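Local coordinates for protein Atg1 tMIT (Kluyveromyces marxianus, PDB 4P1N) that is the tandem MIT region of a serine/threonine protein kinase that is essential for autophagy and takes part in cytoplasm-to-vacuole transport, at residues S18-V23 / L223-D228; L214-S219 / S261-R266; A117-L122 / Q144-R149. All coordinates share one frame; numbering follows the deposited sequence.

Interaction 1 (S18-V23 / L223-D228); sequences SAKAFV and LEILLD
Lys20 meets Ile225, Glu224 and Asp228, and it is the one residue of 18-23 that carries the contact. The apolar part is the base of the lysine on Ile225. The two side chains lie alongside, pointing opposite ways. Ile225 CD1 lies 3.9 Å from the backbone oxygen Lys20 O and 4.1 Å from Lys20 CB. Ile225 CG1 sits 4.1 Å from Lys20 CG.

The charged part is looser. Beyond CG the lysine is extended, and this carries its amine to the two acidic residues. Both acidic side chains come in roughly perpendicular to the lysine chain. Lys20 NZ stands 4.0 Å from Asp228 OD2 and 4.5 Å from Glu224 OE2. These are too long for salt bridges, and no hydrogen bond joins the two segments. The opposite charges probably attract each other at this range, without direct contact. The other carboxylate oxygen of Asp228, OD1, has a weak hydrogen bond to His230 ND1.

Lys20 also touches Trp221, which belongs to helix 209-227 as Ile225 does. Ile115 of helix 95-129 packs on both Lys20 and Ile225. Helix 250-273 lies against Leu223 through Ile256 and Val260. The contact thus joins the first MIT domain to the second.

Interaction 2 (L214-S219 / S261-R266); sequences LAYATS and SSIANR
Tyr216 reaches across to Arg266, while its base meets Ile263. The helix segments run nearly antiparallel, with axes 9.5 Å apart. CG of Tyr216 lies opposite the carbonyl carbon (chi1 -66°), which sends the ring across to Arg266. Arg266 has CG anti to the backbone N, chi1 -170°, which brings CG down on the hydroxyl end of the ring, close to CZ and OH. Tyr216 OH and Arg266 CG are 3.2 Å apart, a tight fit. Arg266 CB lies over one ring face, offset toward the rim. The arginine then bends at chi2 and chi3. Its guanidinium is turned 56° from the ring, so the two do not stack. Tyr216 OH sits at the guanidinium edge, near its plane. Ile263 CG2 comes obliquely to the ring, 4.0 Å from Tyr216 CD1.

Glu203 fixes both polar ends: Tyr216 OH hydrogen-bonds to OE2, and Arg266 NH2 makes a salt bridge to OE1. A phenylalanine here would probably leave Glu203 OE2 without its hydroxyl partner. Tyr216 and Ile263 also pack on aromatic side chains of another protein's chain. Antiparallel helices 209-227 and 250-273, with helix 184-204 alongside, form the three-helix bundle of an MIT domain.

Interaction 3 (A117-L122 / Q144-R149); sequences ASSMKL and QWIRDR
Ser119 and Ile146 mark the closest backbone approach, with their CA atoms 7.6 Å apart. Both segments are regular helix, and they run in roughly opposite directions. Each keeps its own ladder of backbone bonds, such as Lys121 N to Ala117 O and Arg149 N to Trp145 O. No hydrogen bond crosses between them.

The side-chain contact centres on Ile146, whose two branches go to different partners. The CD1 end meets Ser119. Ile146 CD1 lies 3.3 Å from Ser119 OG and 3.7 Å from Ser119 CB, so the methyl presses closely on the hydroxyl. Chi1 of Ser119, -132°, is off the staggered positions, a mildly strained setting in which OG lies against Ile146 CD1. The other branch, CG2, meets Met120. Ile146 CG2 is 3.4 Å from Met120 SD and 3.8 Å from Met120 CG. Met120 and Ile146 pass side by side, head to tail. The bend at chi2 (-59°) folds the sulfur in toward Ile146; the further bend at chi3 places only the terminal methyl.

The end of Arg147 turns from residues 117-122 and bridges to Asp148, NH1 to OD1 at 3.2 Å. The donor lies above the carboxylate plane. Residues 144-149 also serve the dimer. Trp145 NE1 bonds to Gln144 OE1 of the second subunit, and Arg149 NH1 makes a salt bridge to Asp148 OD2 there.

Helix 10-33 adds Leu17 to Ser119, and Val14 to Ile146. The contact therefore lies in the core of a three-helix bundle, formed by helices 10-33, 95-129 and 137-170, as expected of an MIT domain.

Overall arrangement
Interaction 1 lies between the other two and joins the two MIT domains. Its centre is 13 Å from that of interaction 2 and 14 Å from that of interaction 3. It shares helix 209-227 with interaction 2, and Leu223 CD1 packs on Ile263 CD1 at 3.7 Å. Toward interaction 3, Ser18 OG lies 3.6 Å from Ile146 CD1, and Phe22 packs on Trp145. Interactions 2 and 3 do not touch. Their nearest atoms are about 13 Å apart, and each belongs to a different MIT domain. All three have residues that reach the second subunit, interaction 2 through Leu214. The kinase domain is not part of this chain, so none of the contacts adjoins a catalytic site.

Interaction 1 (S18-V23 / L223-D228)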
loop_
_atom_site.group_PDB
_atom_site.type_symbol
_atom_site.label_atom_id
_atom_site.label_comp_id
_atom_site.label_asym_id
_atom_site.label_seq_id
_atom_site.Cartn_x
_atom_site.Cartn_y
_atom_site.Cartn_z
ATOM N N SER B 18 2.386 -7.764 4.982
ATOM C CA SER B 18 1.621 -6.518 4.766
ATOM C C SER B 18 0.367 -6.496 5.615
ATOM O O SER B 18 -0.065 -5.427 6.086
ATOM C CB SER B 18 1.257 -6.329 3.296
ATOM O OG SER B 18 2.419 -6.153 2.506
ATOM N N ALA B 19 -0.214 -7.662 5.841
ATOM C CA ALA B 19 -1.313 -7.764 6.801
ATOM C C ALA B 19 -0.897 -7.384 8.220
ATOM O O ALA B 19 -1.585 -6.635 8.955
ATOM C CB ALA B 19 -1.884 -9.167 6.773
ATOM N N LYS B 20 0.241 -7.906 8.612
ATOM C CA LYS B 20 0.849 -7.541 9.876
ATOM C C LYS B 20 1.212 -6.056 9.992
ATOM O O LYS B 20 0.956 -5.417 11.044
ATOM C CB LYS B 20 2.115 -8.383 10.084
ATOM C CG LYS B 20 1.809 -9.859 10.337
ATOM C CD LYS B 20 3.040 -10.762 10.246
ATOM C CE LYS B 20 2.606 -12.208 10.402
ATOM N NZ LYS B 20 3.762 -13.096 10.188
ATOM N N ALA B 21 1.811 -5.499 8.937
ATOM C CA ALA B 21 2.151 -4.068 8.946
ATOM C C ALA B 21 0.879 -3.254 9.037
ATOM O O ALA B 21 0.748 -2.336 9.856
ATOM C CB ALA B 21 2.948 -3.701 7.697
ATOM N N PHE B 22 -0.132 -3.667 8.303
ATOM C CA PHE B 22 -1.379 -2.906 8.292
ATOM C C PHE B 22 -2.019 -2.829 9.668
ATOM O O PHE B 22 -2.474 -1.788 10.109
ATOM C CB PHE B 22 -2.382 -3.531 7.290
ATOM C CG PHE B 22 -3.696 -2.817 7.275
ATOM C CD1 PHE B 22 -3.857 -1.667 6.514
ATOM C CD2 PHE B 22 -4.751 -3.227 8.103
ATOM C CE1 PHE B 22 -5.066 -0.986 6.505
ATOM C CE2 PHE B 22 -5.976 -2.566 8.085
ATOM C CZ PHE B 22 -6.133 -1.418 7.323
ATOM N N VAL B 23 -2.100 -3.972 10.337
ATOM C CA VAL B 23 -2.738 -4.041 11.638
ATOM C C VAL B 23 -1.973 -3.209 12.685
ATOM O O VAL B 23 -2.540 -2.533 13.523
ATOM C CB VAL B 23 -2.883 -5.538 12.034
ATOM C CG1 VAL B 23 -3.137 -5.695 13.482
ATOM C CG2 VAL B 23 -4.039 -6.163 11.253
ATOM N N LEU B 223 -0.669 -11.042 17.534
ATOM C CA LEU B 223 0.077 -11.953 18.381
ATOM C C LEU B 223 1.165 -12.709 17.637
ATOM O O LEU B 223 2.189 -13.084 18.240
ATOM C CB LEU B 223 -0.873 -12.958 19.080
ATOM C CG LEU B 223 -1.871 -12.397 20.075
ATOM C CD1 LEU B 223 -2.836 -13.482 20.550
ATOM C CD2 LEU B 223 -1.142 -11.787 21.252
ATOM N N GLU B 224 0.965 -12.990 16.355
ATOM C CA GLU B 224 2.036 -13.646 15.579
ATOM C C GLU B 224 3.271 -12.783 15.487
ATOM O O GLU B 224 4.382 -13.277 15.485
ATOM C CB GLU B 224 1.579 -14.035 14.182
ATOM C CG GLU B 224 0.960 -15.414 14.176
ATOM C CD GLU B 224 -0.046 -15.600 13.076
ATOM O OE1 GLU B 224 -1.049 -16.287 13.350
ATOM O OE2 GLU B 224 0.163 -15.064 11.962
ATOM N N ILE B 225 3.070 -11.470 15.461
ATOM C CA ILE B 225 4.182 -10.561 15.471
ATOM C C ILE B 225 5.083 -10.863 16.669
ATOM O O ILE B 225 6.306 -10.885 16.545
ATOM C CB ILE B 225 3.690 -9.101 15.465
ATOM C CG1 ILE B 225 3.106 -8.787 14.094
ATOM C CG2 ILE B 225 4.827 -8.136 15.791
ATOM C CD1 ILE B 225 2.212 -7.561 14.097
ATOM N N LEU B 226 4.465 -11.134 17.811
ATOM C CA LEU B 226 5.183 -11.364 19.046
ATOM C C LEU B 226 5.856 -12.729 19.116
ATOM O O LEU B 226 6.733 -12.924 19.938
ATOM C CB LEU B 226 4.239 -11.223 20.221
ATOM C CG LEU B 226 3.490 -9.894 20.377
ATOM C CD1 LEU B 226 2.701 -9.886 21.670
ATOM C CD2 LEU B 226 4.500 -8.750 20.363
ATOM N N LEU B 227 5.417 -13.669 18.286
ATOM C CA LEU B 227 6.003 -15.009 18.226
ATOM C C LEU B 227 6.951 -15.140 17.051
ATOM O O LEU B 227 7.571 -16.161 16.893
ATOM C CB LEU B 227 4.909 -16.072 18.103
ATOM C CG LEU B 227 3.967 -16.191 19.304
ATOM C CD1 LEU B 227 2.849 -17.179 19.008
ATOM C CD2 LEU B 227 4.744 -16.589 20.544
ATOM N N ASP B 228 7.056 -14.113 16.220
ATOM C CA ASP B 228 7.922 -14.184 15.071
ATOM C C ASP B 228 9.312 -13.662 15.436
ATOM O O ASP B 228 9.480 -12.491 15.832
ATOM C CB ASP B 228 7.313 -13.378 13.924
ATOM C CG ASP B 228 8.084 -13.525 12.630
ATOM O OD1 ASP B 228 9.311 -13.329 12.621
ATOM O OD2 ASP B 228 7.451 -13.794 11.598
#

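Interaction 2 (L214-S219 / S261-R266)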
loop_
_atom_site.group_PDB
_atom_site.type_symbol
_atom_site.label_atom_id
_atom_site.label_comp_id
_atom_site.label_asym_id
_atom_site.label_seq_id
_atom_site.Cartn_x
_atom_site.Cartn_y
_atom_site.Cartn_z
ATOM N N LEU B 214 -12.991 -10.913 11.093
ATOM C CA LEU B 214 -11.910 -9.974 10.900
ATOM C C LEU B 214 -11.256 -9.599 12.214
ATOM O O LEU B 214 -10.037 -9.475 12.272
ATOM C CB LEU B 214 -12.429 -8.733 10.197
ATOM C CG LEU B 214 -11.275 -7.892 9.658
ATOM C CD1 LEU B 214 -11.350 -7.852 8.135
ATOM C CD2 LEU B 214 -11.320 -6.509 10.272
ATOM N N ALA B 215 -12.050 -9.440 13.274
ATOM C CA ALA B 215 -11.484 -9.169 14.585
ATOM C C ALA B 215 -10.565 -10.299 15.061
ATOM O O ALA B 215 -9.408 -10.056 15.398
ATOM C CB ALA B 215 -12.566 -8.876 15.605
ATOM N N TYR B 216 -11.038 -11.542 15.048
ATOM C CA TYR B 216 -10.159 -12.644 15.448
ATOM C C TYR B 216 -8.889 -12.664 14.586
ATOM O O TYR B 216 -7.807 -12.861 15.102
ATOM C CB TYR B 216 -10.844 -13.987 15.337
ATOM C CG TYR B 216 -12.003 -14.215 16.273
ATOM C CD1 TYR B 216 -11.863 -14.032 17.639
ATOM C CD2 TYR B 216 -13.221 -14.677 15.792
ATOM C CE1 TYR B 216 -12.905 -14.256 18.495
ATOM C CE2 TYR B 216 -14.279 -14.921 16.651
ATOM C CZ TYR B 216 -14.116 -14.697 17.998
ATOM O OH TYR B 216 -15.152 -14.931 18.859
ATOM N N ALA B 217 -9.031 -12.492 13.273
ATOM C CA ALA B 217 -7.877 -12.567 12.384
ATOM C C ALA B 217 -6.886 -11.439 12.756
ATOM O O ALA B 217 -5.643 -11.626 12.771
ATOM C CB ALA B 217 -8.325 -12.459 10.915
ATOM N N THR B 218 -7.447 -10.278 13.080
ATOM C CA THR B 218 -6.634 -9.139 13.524
ATOM C C THR B 218 -5.844 -9.447 14.785
ATOM O O THR B 218 -4.630 -9.193 14.810
ATOM C CB THR B 218 -7.469 -7.879 13.718
ATOM O OG1 THR B 218 -8.129 -7.573 12.484
ATOM C CG2 THR B 218 -6.588 -6.701 14.173
ATOM N N SER B 219 -6.493 -10.032 15.794
ATOM C CA SER B 219 -5.789 -10.457 17.010
ATOM C C SER B 219 -4.692 -11.436 16.718
ATOM O O SER B 219 -3.666 -11.441 17.377
ATOM C CB SER B 219 -6.712 -11.149 17.991
ATOM O OG SER B 219 -7.704 -10.288 18.479
ATOM N N SER B 261 -3.498 -20.203 20.017
ATOM C CA SER B 261 -4.219 -21.455 19.810
ATOM C C SER B 261 -5.700 -21.311 19.996
ATOM O O SER B 261 -6.465 -21.722 19.152
ATOM C CB SER B 261 -3.722 -22.564 20.755
ATOM O OG SER B 261 -2.500 -23.091 20.294
ATOM N N SER B 262 -6.115 -20.733 21.105
ATOM C CA SER B 262 -7.545 -20.591 21.389
ATOM C C SER B 262 -8.236 -19.611 20.461
ATOM O O SER B 262 -9.360 -19.855 20.019
ATOM C CB SER B 262 -7.764 -20.200 22.851
ATOM O OG SER B 262 -7.664 -18.821 23.023
ATOM N N ILE B 263 -7.551 -18.516 20.101
ATOM C CA ILE B 263 -8.166 -17.573 19.166
ATOM C C ILE B 263 -8.328 -18.226 17.801
ATOM O O ILE B 263 -9.394 -18.119 17.193
ATOM C CB ILE B 263 -7.411 -16.239 19.059
ATOM C CG1 ILE B 263 -7.476 -15.500 20.391
ATOM C CG2 ILE B 263 -8.076 -15.327 18.039
ATOM C CD1 ILE B 263 -6.360 -14.498 20.599
ATOM N N ALA B 264 -7.301 -18.918 17.321
ATOM C CA ALA B 264 -7.419 -19.618 16.041
ATOM C C ALA B 264 -8.586 -20.613 16.099
ATOM O O ALA B 264 -9.352 -20.763 15.137
ATOM C CB ALA B 264 -6.136 -20.355 15.697
ATOM N N ASN B 265 -8.729 -21.282 17.227
ATOM C CA ASN B 265 -9.790 -22.288 17.341
ATOM C C ASN B 265 -11.165 -21.636 17.380
ATOM O O ASN B 265 -12.092 -22.133 16.775
ATOM C CB ASN B 265 -9.531 -23.236 18.509
ATOM C CG ASN B 265 -8.499 -24.296 18.158
ATOM O OD1 ASN B 265 -8.461 -24.799 17.022
ATOM N ND2 ASN B 265 -7.633 -24.626 19.119
ATOM N N ARG B 266 -11.261 -20.478 18.013
ATOM C CA ARG B 266 -12.484 -19.695 17.985
ATOM C C ARG B 266 -12.830 -19.283 16.552
ATOM O O ARG B 266 -13.983 -19.367 16.131
ATOM C CB ARG B 266 -12.294 -18.463 18.855
ATOM C CG ARG B 266 -13.523 -17.642 19.146
ATOM C CD ARG B 266 -14.577 -18.406 19.925
ATOM N NE ARG B 266 -15.687 -18.737 19.040
ATOM C CZ ARG B 266 -16.417 -19.843 19.112
ATOM N NH1 ARG B 266 -16.174 -20.773 20.037
ATOM N NH2 ARG B 266 -17.397 -20.012 18.232
#

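Interaction 3 (A117-L122 / Q144-R149)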
loop_
_atom_site.group_PDB
_atom_site.type_symbol
_atom_site.label_atom_id
_atom_site.label_comp_id
_atom_site.label_asym_id
_atom_site.label_seq_id
_atom_site.Cartn_x
_atom_site.Cartn_y
_atom_site.Cartn_z
ATOM N N ALA B 117 10.126 -2.969 6.948
ATOM C CA ALA B 117 11.539 -3.202 6.577
ATOM C C ALA B 117 11.808 -4.656 6.234
ATOM O O ALA B 117 12.531 -5.003 5.262
ATOM C CB ALA B 117 12.454 -2.794 7.723
ATOM N N SER B 118 11.238 -5.520 7.046
ATOM C CA SER B 118 11.396 -6.953 6.858
ATOM C C SER B 118 10.838 -7.387 5.494
ATOM O O SER B 118 11.402 -8.229 4.814
ATOM C CB SER B 118 10.667 -7.669 7.984
ATOM O OG SER B 118 10.782 -9.057 7.791
ATOM N N SER B 119 9.689 -6.820 5.135
ATOM C CA SER B 119 9.088 -6.949 3.807
ATOM C C SER B 119 9.998 -6.552 2.649
ATOM O O SER B 119 10.144 -7.285 1.651
ATOM C CB SER B 119 7.794 -6.072 3.760
ATOM O OG SER B 119 6.794 -6.865 3.213
ATOM N N MET B 120 10.601 -5.380 2.752
ATOM C CA MET B 120 11.473 -4.899 1.690
ATOM C C MET B 120 12.723 -5.793 1.535
ATOM O O MET B 120 13.165 -6.097 0.418
ATOM C CB MET B 120 11.926 -3.474 1.970
ATOM C CG MET B 120 10.812 -2.458 2.042
ATOM S SD MET B 120 9.892 -2.419 0.505
ATOM C CE MET B 120 10.955 -1.312 -0.395
ATOM N N LYS B 121 13.287 -6.187 2.670
ATOM C CA LYS B 121 14.458 -7.071 2.707
ATOM C C LYS B 121 14.193 -8.417 2.034
ATOM O O LYS B 121 14.967 -8.864 1.207
ATOM C CB LYS B 121 14.874 -7.304 4.159
ATOM C CG LYS B 121 15.548 -6.089 4.766
ATOM C CD LYS B 121 15.644 -6.179 6.278
ATOM C CE LYS B 121 16.367 -4.969 6.871
ATOM N NZ LYS B 121 16.431 -5.058 8.359
ATOM N N LEU B 122 13.083 -9.038 2.395
ATOM C CA LEU B 122 12.671 -10.304 1.822
ATOM C C LEU B 122 12.518 -10.179 0.318
ATOM O O LEU B 122 12.999 -11.022 -0.448
ATOM C CB LEU B 122 11.342 -10.738 2.438
ATOM C CG LEU B 122 10.867 -12.165 2.155
ATOM C CD1 LEU B 122 11.596 -13.151 3.056
ATOM C CD2 LEU B 122 9.369 -12.315 2.362
ATOM N N GLN B 144 5.005 -0.813 -3.641
ATOM C CA GLN B 144 4.694 0.627 -3.569
ATOM C C GLN B 144 3.986 1.020 -2.265
ATOM O O GLN B 144 4.406 1.986 -1.585
ATOM C CB GLN B 144 3.924 1.085 -4.783
ATOM C CG GLN B 144 4.811 1.037 -6.040
ATOM C CD GLN B 144 4.082 1.448 -7.276
ATOM O OE1 GLN B 144 2.868 1.656 -7.253
ATOM N NE2 GLN B 144 4.819 1.575 -8.400
ATOM N N TRP B 145 2.971 0.233 -1.877
ATOM C CA TRP B 145 2.284 0.455 -0.605
ATOM C C TRP B 145 3.196 0.398 0.606
ATOM O O TRP B 145 3.153 1.281 1.459
ATOM C CB TRP B 145 1.121 -0.519 -0.450
ATOM C CG TRP B 145 0.304 -0.289 0.776
ATOM C CD1 TRP B 145 -0.729 0.629 0.973
ATOM C CD2 TRP B 145 0.485 -0.961 2.035
ATOM N NE1 TRP B 145 -1.202 0.506 2.282
ATOM C CE2 TRP B 145 -0.474 -0.465 2.935
ATOM C CE3 TRP B 145 1.323 -1.977 2.454
ATOM C CZ2 TRP B 145 -0.570 -0.934 4.257
ATOM C CZ3 TRP B 145 1.195 -2.471 3.764
ATOM C CH2 TRP B 145 0.270 -1.944 4.637
ATOM N N ILE B 146 4.011 -0.659 0.697
ATOM C CA ILE B 146 4.955 -0.851 1.795
ATOM C C ILE B 146 5.874 0.334 1.871
ATOM O O ILE B 146 6.086 0.896 2.930
ATOM C CB ILE B 146 5.791 -2.165 1.574
ATOM C CG1 ILE B 146 4.946 -3.381 1.865
ATOM C CG2 ILE B 146 7.052 -2.181 2.425
ATOM C CD1 ILE B 146 5.429 -4.667 1.218
ATOM N N ARG B 147 6.401 0.751 0.728
ATOM C CA ARG B 147 7.281 1.905 0.685
ATOM C C ARG B 147 6.608 3.206 1.168
ATOM O O ARG B 147 7.212 3.936 1.961
ATOM C CB ARG B 147 7.851 2.098 -0.699
ATOM C CG ARG B 147 8.729 3.323 -0.816
ATOM C CD ARG B 147 8.089 4.410 -1.672
ATOM N NE ARG B 147 8.251 4.097 -3.084
ATOM C CZ ARG B 147 7.285 4.009 -4.014
ATOM N NH1 ARG B 147 5.976 4.227 -3.749
ATOM N NH2 ARG B 147 7.659 3.670 -5.252
ATOM N N ASP B 148 5.389 3.459 0.693
ATOM C CA ASP B 148 4.562 4.620 1.122
ATOM C C ASP B 148 4.355 4.542 2.657
ATOM O O ASP B 148 4.472 5.525 3.365
ATOM C CB ASP B 148 3.127 4.623 0.490
ATOM C CG ASP B 148 3.069 4.685 -1.056
ATOM O OD1 ASP B 148 3.900 5.384 -1.639
ATOM O OD2 ASP B 148 2.084 4.061 -1.699
ATOM N N ARG B 149 3.977 3.382 3.170
ATOM C CA ARG B 149 3.771 3.266 4.632
ATOM C C ARG B 149 5.038 3.455 5.431
ATOM O O ARG B 149 5.030 4.097 6.491
ATOM C CB ARG B 149 3.136 1.924 5.008
ATOM C CG ARG B 149 1.740 1.763 4.453
ATOM C CD ARG B 149 0.667 2.689 5.102
ATOM N NE ARG B 149 0.697 4.033 4.560
ATOM C CZ ARG B 149 0.447 4.354 3.292
ATOM N NH1 ARG B 149 0.093 3.445 2.407
ATOM N NH2 ARG B 149 0.578 5.580 2.888
#